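Local coordinates for protein probable porin (Pseudomonas aeruginosa, PDB 4FSO) that probably acts as a porin, forming a beta-barrel in the outer membrane through which small solutes can pass, at residues A[12-17]-A[50-55]; A[22-27]-A[393-398]; A[330-335]-A[359-364]. One frame throughout, in Å; residues are numbered along the deposited sequence.

Contact 1: A[12-17]-A[50-55]; sequences GSARLE and LDLRSG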
loop_
_atom_site.group_PDB
_atom_site.type_symbol
_atom_site.label_atom_id
_atom_site.label_comp_id
_atom_site.label_asym_id
_atom_site.label_seq_id
_atom_site.Cartn_x
_atom_site.Cartn_y
_atom_site.Cartn_z
ATOM N N GLY A 12 -23.847 -5.059 -0.335
ATOM C CA GLY A 12 -23.283 -5.413 0.952
ATOM C C GLY A 12 -22.151 -6.418 0.948
ATOM O O GLY A 12 -21.856 -7.039 -0.069
ATOM N N SER A 13 -21.522 -6.559 2.113
ATOM C CA SER A 13 -20.520 -7.585 2.398
ATOM C C SER A 13 -20.271 -7.578 3.916
ATOM O O SER A 13 -20.424 -6.536 4.575
ATOM C CB SER A 13 -19.212 -7.324 1.619
ATOM O OG SER A 13 -18.355 -6.353 2.233
ATOM N N ALA A 14 -19.889 -8.727 4.471
ATOM C CA ALA A 14 -19.553 -8.818 5.897
ATOM C C ALA A 14 -18.438 -9.836 6.102
ATOM O O ALA A 14 -18.504 -10.973 5.632
ATOM C CB ALA A 14 -20.777 -9.158 6.737
ATOM N N ARG A 15 -17.415 -9.424 6.825
ATOM C CA ARG A 15 -16.140 -10.098 6.718
ATOM C C ARG A 15 -15.440 -10.098 8.067
ATOM O O ARG A 15 -14.807 -9.124 8.438
ATOM C CB ARG A 15 -15.309 -9.361 5.660
ATOM C CG ARG A 15 -14.223 -10.161 5.000
ATOM C CD ARG A 15 -14.710 -11.514 4.506
ATOM N NE ARG A 15 -15.591 -11.442 3.343
ATOM C CZ ARG A 15 -15.646 -12.379 2.398
ATOM N NH1 ARG A 15 -14.857 -13.445 2.475
ATOM N NH2 ARG A 15 -16.479 -12.248 1.373
ATOM N N LEU A 16 -15.578 -11.185 8.813
ATOM C CA LEU A 16 -14.837 -11.333 10.059
ATOM C C LEU A 16 -13.509 -12.032 9.810
ATOM O O LEU A 16 -13.470 -13.170 9.373
ATOM C CB LEU A 16 -15.625 -12.108 11.102
ATOM C CG LEU A 16 -14.766 -12.374 12.344
ATOM C CD1 LEU A 16 -14.250 -11.053 13.016
ATOM C CD2 LEU A 16 -15.517 -13.277 13.337
ATOM N N GLU A 17 -12.420 -11.336 10.095
ATOM C CA GLU A 17 -11.114 -11.859 9.775
ATOM C C GLU A 17 -10.312 -12.124 11.045
ATOM O O GLU A 17 -10.235 -11.271 11.931
ATOM C CB GLU A 17 -10.389 -10.900 8.836
ATOM N N LEU A 50 -13.241 -6.749 11.922
ATOM C CA LEU A 50 -14.642 -6.802 11.574
ATOM C C LEU A 50 -14.916 -5.736 10.523
ATOM O O LEU A 50 -14.616 -4.567 10.711
ATOM C CB LEU A 50 -15.475 -6.582 12.834
ATOM C CG LEU A 50 -16.955 -6.906 12.770
ATOM C CD1 LEU A 50 -17.695 -5.683 12.286
ATOM C CD2 LEU A 50 -17.156 -8.085 11.836
ATOM N N ASP A 51 -15.467 -6.153 9.401
ATOM C CA ASP A 51 -15.736 -5.246 8.302
ATOM C C ASP A 51 -17.141 -5.487 7.787
ATOM O O ASP A 51 -17.434 -6.546 7.224
ATOM C CB ASP A 51 -14.754 -5.479 7.160
ATOM C CG ASP A 51 -15.264 -4.913 5.840
ATOM O OD1 ASP A 51 -15.015 -3.711 5.602
ATOM O OD2 ASP A 51 -15.930 -5.658 5.059
ATOM N N LEU A 52 -18.013 -4.511 7.979
ATOM C CA LEU A 52 -19.399 -4.662 7.564
ATOM C C LEU A 52 -19.750 -3.540 6.659
ATOM O O LEU A 52 -19.652 -2.366 7.038
ATOM C CB LEU A 52 -20.324 -4.555 8.755
ATOM C CG LEU A 52 -20.699 -5.769 9.590
ATOM C CD1 LEU A 52 -19.629 -6.837 9.584
ATOM C CD2 LEU A 52 -20.989 -5.271 10.991
ATOM N N ARG A 53 -20.172 -3.892 5.460
ATOM C CA ARG A 53 -20.686 -2.888 4.551
ATOM C C ARG A 53 -22.130 -3.232 4.252
ATOM O O ARG A 53 -22.405 -4.290 3.698
ATOM C CB ARG A 53 -19.883 -2.894 3.268
ATOM C CG ARG A 53 -18.454 -3.339 3.452
ATOM C CD ARG A 53 -17.670 -2.335 4.275
ATOM N NE ARG A 53 -16.245 -2.410 3.996
ATOM C CZ ARG A 53 -15.699 -2.066 2.836
ATOM N NH1 ARG A 53 -16.460 -1.630 1.843
ATOM N NH2 ARG A 53 -14.393 -2.158 2.670
ATOM N N SER A 54 -23.054 -2.352 4.630
ATOM C CA SER A 54 -24.465 -2.604 4.332
ATOM C C SER A 54 -24.748 -2.451 2.843
ATOM O O SER A 54 -23.902 -2.014 2.066
ATOM C CB SER A 54 -25.366 -1.647 5.102
ATOM O OG SER A 54 -25.240 -0.321 4.591
ATOM N N GLY A 55 -25.947 -2.831 2.443
ATOM C CA GLY A 55 -26.449 -2.403 1.160
ATOM C C GLY A 55 -27.005 -0.980 1.239
ATOM O O GLY A 55 -26.908 -0.271 2.260
#

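Contact 2: A[22-27]-A[393-398]; sequences YFNRDF and DEVRLI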
loop_
_atom_site.group_PDB
_atom_site.type_symbol
_atom_site.label_atom_id
_atom_site.label_comp_id
_atom_site.label_asym_id
_atom_site.label_seq_id
_atom_site.Cartn_x
_atom_site.Cartn_y
_atom_site.Cartn_z
ATOM N N TYR A 22 3.309 -14.028 13.650
ATOM C CA TYR A 22 4.559 -14.046 14.380
ATOM C C TYR A 22 5.592 -13.297 13.549
ATOM O O TYR A 22 5.639 -13.418 12.319
ATOM C CB TYR A 22 5.009 -15.472 14.702
ATOM C CG TYR A 22 6.402 -15.510 15.266
ATOM C CD1 TYR A 22 6.639 -15.186 16.601
ATOM C CD2 TYR A 22 7.491 -15.843 14.461
ATOM C CE1 TYR A 22 7.916 -15.200 17.122
ATOM C CE2 TYR A 22 8.769 -15.860 14.973
ATOM C CZ TYR A 22 8.977 -15.535 16.303
ATOM O OH TYR A 22 10.252 -15.548 16.814
ATOM N N PHE A 23 6.408 -12.513 14.237
ATOM C CA PHE A 23 7.295 -11.563 13.588
ATOM C C PHE A 23 8.638 -11.585 14.306
ATOM O O PHE A 23 8.716 -11.368 15.518
ATOM C CB PHE A 23 6.633 -10.187 13.624
ATOM C CG PHE A 23 7.578 -9.033 13.507
ATOM C CD1 PHE A 23 8.130 -8.454 14.644
ATOM C CD2 PHE A 23 7.866 -8.478 12.267
ATOM C CE1 PHE A 23 8.984 -7.376 14.547
ATOM C CE2 PHE A 23 8.718 -7.392 12.161
ATOM C CZ PHE A 23 9.274 -6.841 13.308
ATOM N N ASN A 24 9.690 -11.891 13.556
ATOM C CA ASN A 24 11.031 -11.980 14.115
ATOM C C ASN A 24 11.967 -11.053 13.361
ATOM O O ASN A 24 11.932 -11.020 12.140
ATOM C CB ASN A 24 11.542 -13.418 14.031
ATOM C CG ASN A 24 13.045 -13.513 14.182
ATOM O OD1 ASN A 24 13.566 -13.439 15.282
ATOM N ND2 ASN A 24 13.745 -13.672 13.068
ATOM N N ARG A 25 12.782 -10.294 14.088
ATOM C CA ARG A 25 13.756 -9.383 13.483
ATOM C C ARG A 25 15.158 -9.623 14.043
ATOM O O ARG A 25 15.330 -9.661 15.261
ATOM C CB ARG A 25 13.374 -7.929 13.746
ATOM C CG ARG A 25 12.612 -7.221 12.637
ATOM C CD ARG A 25 12.731 -5.711 12.835
ATOM N NE ARG A 25 11.497 -4.985 12.553
ATOM C CZ ARG A 25 11.323 -4.167 11.517
ATOM N NH1 ARG A 25 12.312 -3.953 10.651
ATOM N NH2 ARG A 25 10.152 -3.554 11.349
ATOM N N ASP A 26 16.152 -9.768 13.161
ATOM C CA ASP A 26 17.552 -9.936 13.580
ATOM C C ASP A 26 18.434 -8.764 13.170
ATOM O O ASP A 26 18.495 -8.421 11.988
ATOM C CB ASP A 26 18.151 -11.223 13.008
ATOM C CG ASP A 26 17.550 -12.463 13.618
ATOM O OD1 ASP A 26 17.003 -12.376 14.741
ATOM O OD2 ASP A 26 17.628 -13.527 12.972
ATOM N N PHE A 27 19.139 -8.180 14.142
ATOM C CA PHE A 27 19.981 -7.001 13.896
ATOM C C PHE A 27 21.472 -7.315 13.960
ATOM O O PHE A 27 21.923 -8.098 14.793
ATOM C CB PHE A 27 19.660 -5.863 14.877
ATOM C CG PHE A 27 18.182 -5.526 14.987
ATOM C CD1 PHE A 27 17.370 -6.177 15.915
ATOM C CD2 PHE A 27 17.618 -4.529 14.202
ATOM C CE1 PHE A 27 16.021 -5.858 16.036
ATOM C CE2 PHE A 27 16.263 -4.204 14.319
ATOM C CZ PHE A 27 15.467 -4.874 15.235
ATOM N N ASP A 393 17.556 -8.903 9.343
ATOM C CA ASP A 393 16.870 -10.071 8.815
ATOM C C ASP A 393 15.512 -10.115 9.476
ATOM O O ASP A 393 15.394 -9.928 10.685
ATOM C CB ASP A 393 17.645 -11.342 9.104
ATOM C CG ASP A 393 18.695 -11.631 8.061
ATOM O OD1 ASP A 393 19.661 -10.845 7.961
ATOM O OD2 ASP A 393 18.555 -12.652 7.349
ATOM N N GLU A 394 14.484 -10.343 8.679
ATOM C CA GLU A 394 13.133 -10.360 9.205
ATOM C C GLU A 394 12.365 -11.585 8.706
ATOM O O GLU A 394 12.481 -11.981 7.536
ATOM C CB GLU A 394 12.413 -9.060 8.856
ATOM C CG GLU A 394 10.978 -9.008 9.283
ATOM C CD GLU A 394 10.327 -7.686 8.945
ATOM O OE1 GLU A 394 10.850 -6.657 9.414
ATOM O OE2 GLU A 394 9.306 -7.675 8.209
ATOM N N VAL A 395 11.621 -12.197 9.627
ATOM C CA VAL A 395 10.712 -13.294 9.314
ATOM C C VAL A 395 9.316 -12.954 9.821
ATOM O O VAL A 395 9.124 -12.730 11.021
ATOM C CB VAL A 395 11.146 -14.647 9.964
ATOM C CG1 VAL A 395 10.026 -15.669 9.851
ATOM C CG2 VAL A 395 12.398 -15.201 9.318
ATOM N N ARG A 396 8.350 -12.904 8.905
ATOM C CA ARG A 396 6.937 -12.798 9.283
ATOM C C ARG A 396 6.223 -14.093 8.940
ATOM O O ARG A 396 6.247 -14.537 7.787
ATOM C CB ARG A 396 6.233 -11.638 8.566
ATOM C CG ARG A 396 6.763 -10.252 8.909
ATOM C CD ARG A 396 5.891 -9.164 8.289
ATOM N NE ARG A 396 6.424 -7.829 8.521
ATOM C CZ ARG A 396 6.054 -6.754 7.832
ATOM N NH1 ARG A 396 5.157 -6.860 6.861
ATOM N NH2 ARG A 396 6.585 -5.571 8.102
ATOM N N LEU A 397 5.606 -14.701 9.948
ATOM C CA LEU A 397 4.733 -15.851 9.746
ATOM C C LEU A 397 3.302 -15.389 9.918
ATOM O O LEU A 397 2.944 -14.847 10.964
ATOM C CB LEU A 397 5.027 -16.912 10.790
ATOM C CG LEU A 397 6.382 -17.578 10.630
ATOM C CD1 LEU A 397 6.721 -18.384 11.874
ATOM C CD2 LEU A 397 6.323 -18.468 9.415
ATOM N N ILE A 398 2.471 -15.577 8.906
ATOM C CA ILE A 398 1.097 -15.112 9.059
ATOM C C ILE A 398 0.028 -16.162 8.760
ATOM O O ILE A 398 -0.029 -16.729 7.661
ATOM C CB ILE A 398 0.812 -13.837 8.221
ATOM C CG1 ILE A 398 1.903 -12.782 8.431
ATOM C CG2 ILE A 398 -0.570 -13.279 8.558
ATOM C CD1 ILE A 398 2.972 -12.774 7.349
#

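Contact 3: A[330-335]-A[359-364]; sequences GLSFMT and ELKYIV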
loop_
_atom_site.group_PDB
_atom_site.type_symbol
_atom_site.label_atom_id
_atom_site.label_comp_id
_atom_site.label_asym_id
_atom_site.label_seq_id
_atom_site.Cartn_x
_atom_site.Cartn_y
_atom_site.Cartn_z
ATOM N N GLY A 330 -3.035 -23.728 -4.445
ATOM C CA GLY A 330 -2.993 -22.978 -3.204
ATOM C C GLY A 330 -1.584 -22.816 -2.653
ATOM O O GLY A 330 -1.394 -22.413 -1.501
ATOM N N LEU A 331 -0.592 -23.139 -3.479
ATOM C CA LEU A 331 0.790 -22.983 -3.075
ATOM C C LEU A 331 1.497 -22.019 -4.021
ATOM O O LEU A 331 1.555 -22.233 -5.234
ATOM C CB LEU A 331 1.501 -24.331 -3.024
ATOM C CG LEU A 331 2.836 -24.292 -2.266
ATOM C CD1 LEU A 331 2.727 -23.631 -0.884
ATOM C CD2 LEU A 331 3.418 -25.691 -2.135
ATOM N N SER A 332 2.022 -20.940 -3.457
ATOM C CA SER A 332 2.606 -19.883 -4.266
ATOM C C SER A 332 3.978 -19.520 -3.722
ATOM O O SER A 332 4.191 -19.517 -2.512
ATOM C CB SER A 332 1.683 -18.666 -4.270
ATOM O OG SER A 332 1.087 -18.485 -2.995
ATOM N N PHE A 333 4.913 -19.226 -4.617
ATOM C CA PHE A 333 6.267 -18.909 -4.196
ATOM C C PHE A 333 6.652 -17.596 -4.829
ATOM O O PHE A 333 6.272 -17.323 -5.961
ATOM C CB PHE A 333 7.257 -20.026 -4.604
ATOM C CG PHE A 333 8.696 -19.617 -4.488
ATOM C CD1 PHE A 333 9.335 -19.612 -3.253
ATOM C CD2 PHE A 333 9.402 -19.183 -5.605
ATOM C CE1 PHE A 333 10.659 -19.197 -3.136
ATOM C CE2 PHE A 333 10.723 -18.765 -5.500
ATOM C CZ PHE A 333 11.355 -18.773 -4.264
ATOM N N MET A 334 7.416 -16.788 -4.101
ATOM C CA MET A 334 7.916 -15.524 -4.633
ATOM C C MET A 334 9.301 -15.241 -4.114
ATOM O O MET A 334 9.618 -15.542 -2.963
ATOM C CB MET A 334 7.001 -14.346 -4.250
ATOM C CG MET A 334 7.391 -12.995 -4.874
ATOM S SD MET A 334 8.515 -11.945 -3.897
ATOM C CE MET A 334 7.380 -11.024 -2.861
ATOM N N THR A 335 10.123 -14.640 -4.967
ATOM C CA THR A 335 11.401 -14.089 -4.526
ATOM C C THR A 335 11.736 -12.814 -5.307
ATOM O O THR A 335 11.545 -12.728 -6.531
ATOM C CB THR A 335 12.552 -15.136 -4.588
ATOM O OG1 THR A 335 13.718 -14.613 -3.947
ATOM C CG2 THR A 335 12.885 -15.523 -6.024
ATOM N N GLU A 359 9.155 -15.340 -0.319
ATOM C CA GLU A 359 7.817 -15.596 0.216
ATOM C C GLU A 359 7.240 -16.952 -0.113
ATOM O O GLU A 359 7.422 -17.493 -1.208
ATOM C CB GLU A 359 6.823 -14.528 -0.225
ATOM C CG GLU A 359 6.943 -13.253 0.567
ATOM C CD GLU A 359 5.756 -12.352 0.368
ATOM O OE1 GLU A 359 4.804 -12.785 -0.318
ATOM O OE2 GLU A 359 5.771 -11.221 0.897
ATOM N N LEU A 360 6.511 -17.472 0.864
ATOM C CA LEU A 360 5.751 -18.692 0.720
ATOM C C LEU A 360 4.328 -18.453 1.217
ATOM O O LEU A 360 4.102 -17.913 2.313
ATOM C CB LEU A 360 6.404 -19.780 1.543
ATOM C CG LEU A 360 6.450 -21.110 0.825
ATOM C CD1 LEU A 360 7.306 -20.926 -0.405
ATOM C CD2 LEU A 360 7.011 -22.177 1.762
ATOM N N LYS A 361 3.360 -18.847 0.406
ATOM C CA LYS A 361 1.974 -18.757 0.822
ATOM C C LYS A 361 1.271 -20.079 0.597
ATOM O O LYS A 361 1.406 -20.693 -0.466
ATOM C CB LYS A 361 1.259 -17.659 0.052
ATOM C CG LYS A 361 -0.160 -17.403 0.510
ATOM C CD LYS A 361 -0.854 -16.432 -0.442
ATOM C CE LYS A 361 -2.106 -15.812 0.182
ATOM N NZ LYS A 361 -2.909 -15.042 -0.815
ATOM N N TYR A 362 0.525 -20.524 1.599
ATOM C CA TYR A 362 -0.292 -21.725 1.423
ATOM C C TYR A 362 -1.739 -21.587 1.878
ATOM O O TYR A 362 -2.007 -21.255 3.032
ATOM C CB TYR A 362 0.332 -22.969 2.073
ATOM C CG TYR A 362 -0.415 -24.189 1.644
ATOM C CD1 TYR A 362 -0.311 -24.646 0.340
ATOM C CD2 TYR A 362 -1.275 -24.849 2.509
ATOM C CE1 TYR A 362 -1.008 -25.745 -0.091
ATOM C CE2 TYR A 362 -1.988 -25.955 2.091
ATOM C CZ TYR A 362 -1.845 -26.403 0.784
ATOM O OH TYR A 362 -2.531 -27.513 0.331
ATOM N N ILE A 363 -2.656 -21.868 0.954
ATOM C CA ILE A 363 -4.098 -21.836 1.210
ATOM C C ILE A 363 -4.677 -23.246 1.274
ATOM O O ILE A 363 -4.694 -23.943 0.264
ATOM C CB ILE A 363 -4.840 -21.105 0.087
ATOM C CG1 ILE A 363 -4.419 -19.627 0.016
ATOM C CG2 ILE A 363 -6.332 -21.226 0.302
ATOM C CD1 ILE A 363 -3.196 -19.349 -0.844
ATOM N N VAL A 364 -5.149 -23.678 2.441
ATOM C CA VAL A 364 -5.658 -25.046 2.551
ATOM C C VAL A 364 -6.910 -25.242 1.702
ATOM O O VAL A 364 -7.828 -24.428 1.739
ATOM C CB VAL A 364 -5.863 -25.525 4.024
ATOM C CG1 VAL A 364 -5.780 -24.375 4.995
ATOM C CG2 VAL A 364 -7.159 -26.323 4.176
#

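Contact 1: A[12-17]-A[50-55]
Ser13 and Arg53 exchange both of their backbone bonds: Ser13 N donates to Arg53 O at 2.9 Å, and Arg53 N returns to Ser13 O at 2.8 Å, the latter nearly straight at 168°. Two residues on, Arg15 and Asp51 do the same less cleanly. Arg15 N reaches Asp51 O at 2.9 Å, whereas Asp51 N meets Arg15 O at 3.2 Å from well above the carbonyl plane. The pair between them, Ala14 and Leu52, bonds outward instead: Ala14 through its backbone to Leu405, just past the end of strand 392-404, and Leu52 to Thr67 of strand 62-72. Asp51 O also takes a CA-H contact from Ala14.

Side chains divide by face. Ser13, Arg15, Asp51 and Arg53 share one; Ser13 OG sits against the aliphatic CG of Arg53, and Asp51 OD2 stands 3.8 Å from CB of Arg15. The Arg15 chain, bent at its second and third torsions (49° and 71°), carries its guanidinium away from Asp51. On the other face CB of Ala14 touches CD1 of Leu52 at 3.8 Å, and Leu16 meets Leu50 through their methyl ends. Backbone bonding thus does the joining, leaving a polar, largely charged face and an apolar one, as expected of a porin wall between lumen and membrane.

Contact 2: A[22-27]-A[393-398]
The Glu394 carboxylate is gripped by Arg25 across the strands, by Arg396 two residues along its own, and by Gln303. OE2 of Glu394 takes NE of Arg396 at 2.9 Å in a salt bridge and a hydrogen bond from Gln303. OE1 sits over the centre of one face of the Arg25 guanidinium, 3.3 Å from NH1 of Arg25, where no N-H points at it, so this salt bridge is purely one of charge. Glu394 gets there on an extended chain (chi1 176°, chi2 178°), alongside Arg25, with carboxylate and guanidinium planes 78° apart. The Phe23 ring lies on the same side of the sheet: CE2 of Phe23 is 3.6 Å from Glu394 OE1, while CG of Arg396 comes up at the ring edge.

Tyr22, Asn24, Asp26, Asp393, Val395 and Leu397 occupy the other face. There CD2 of Tyr22 touches CD1 of Leu397 at 3.7 Å, the two side chains pointing the same way. Three pairs of reciprocal backbone bonds join the strands; Asn24 N to Val395 O is 2.7 Å.

These are the first and last strands of the barrel, so their pairing closes it. Strand 41-53 flanks on one side, where Glu42 is hydrogen-bonded to the Tyr22 hydroxyl, and strand 373-383 on the other, where Arg382 and Thr380 hold Asp393.

Contact 3: A[330-335]-A[359-364]
Gly330, at a positive phi (85°) readily open to glycine, turns its carbonyl into the neighbouring strand. Its O accepts from Ile363 N at 2.8 Å, in the carbonyl plane and on a lone pair, and also takes a CA-H contact from Tyr362. Leu331 follows with its side chain crossing that of Tyr362 at about a right angle: CB and CD1 of Leu331 come up at the edge of the phenol ring, CD1 lying 3.4 Å from CD1 of Tyr362. Ser332 trades both backbone bonds with Lys361, each 3.1 Å between N and O. Its OG stands between the backbone N and the carbonyl carbon (chi1 38°), which puts it against CB of Lys361, and makes a further, weak bond to Lys361 O.

Phe333 returns to the face of Leu331. CD1 of Leu360 lies at the ring's edge, near its plane, 3.7 Å from CD1 of Phe333. Met334 then pairs with Glu359: Met334 N donates to Glu359 O at 3.0 Å, and Glu359 N to Met334 O at 2.7 Å. The Met334 chain bends at its second and third torsions, bringing CE to 3.9 Å from CD of Glu359; the carboxylate itself is held by Arg375 and Arg377 of the next strand.

This is the end away from the turn of the hairpin formed by strands 331-344 and 350-363. Its apolar face of Leu331, Phe333, Leu360 and Tyr362, set against Ser332, Met334, Glu359 and Lys361, is as in membrane-spanning porin barrels.

In the fold
All three contacts are seams between adjoining antiparallel strands of the barrel wall. Contacts 1 and 2 share strand 13-26, near its start and at its end, with centres about 30 Å apart. Contacts 2 and 3 lie closer, about 17 Å between centres and 7 Å between nearest atoms, with strand 373-383 between them: Arg377 bonds through its backbone to Arg396 of contact 2 and through its side chain to Glu359 of contact 3. Contacts 1 and 3 are about 26 Å apart, centre to centre. A calcium ion lies about 4 Å from Gly55 at the edge of contact 1, while detergent comes near Leu50 and touches Thr335, consistent with a membrane-facing outer surface.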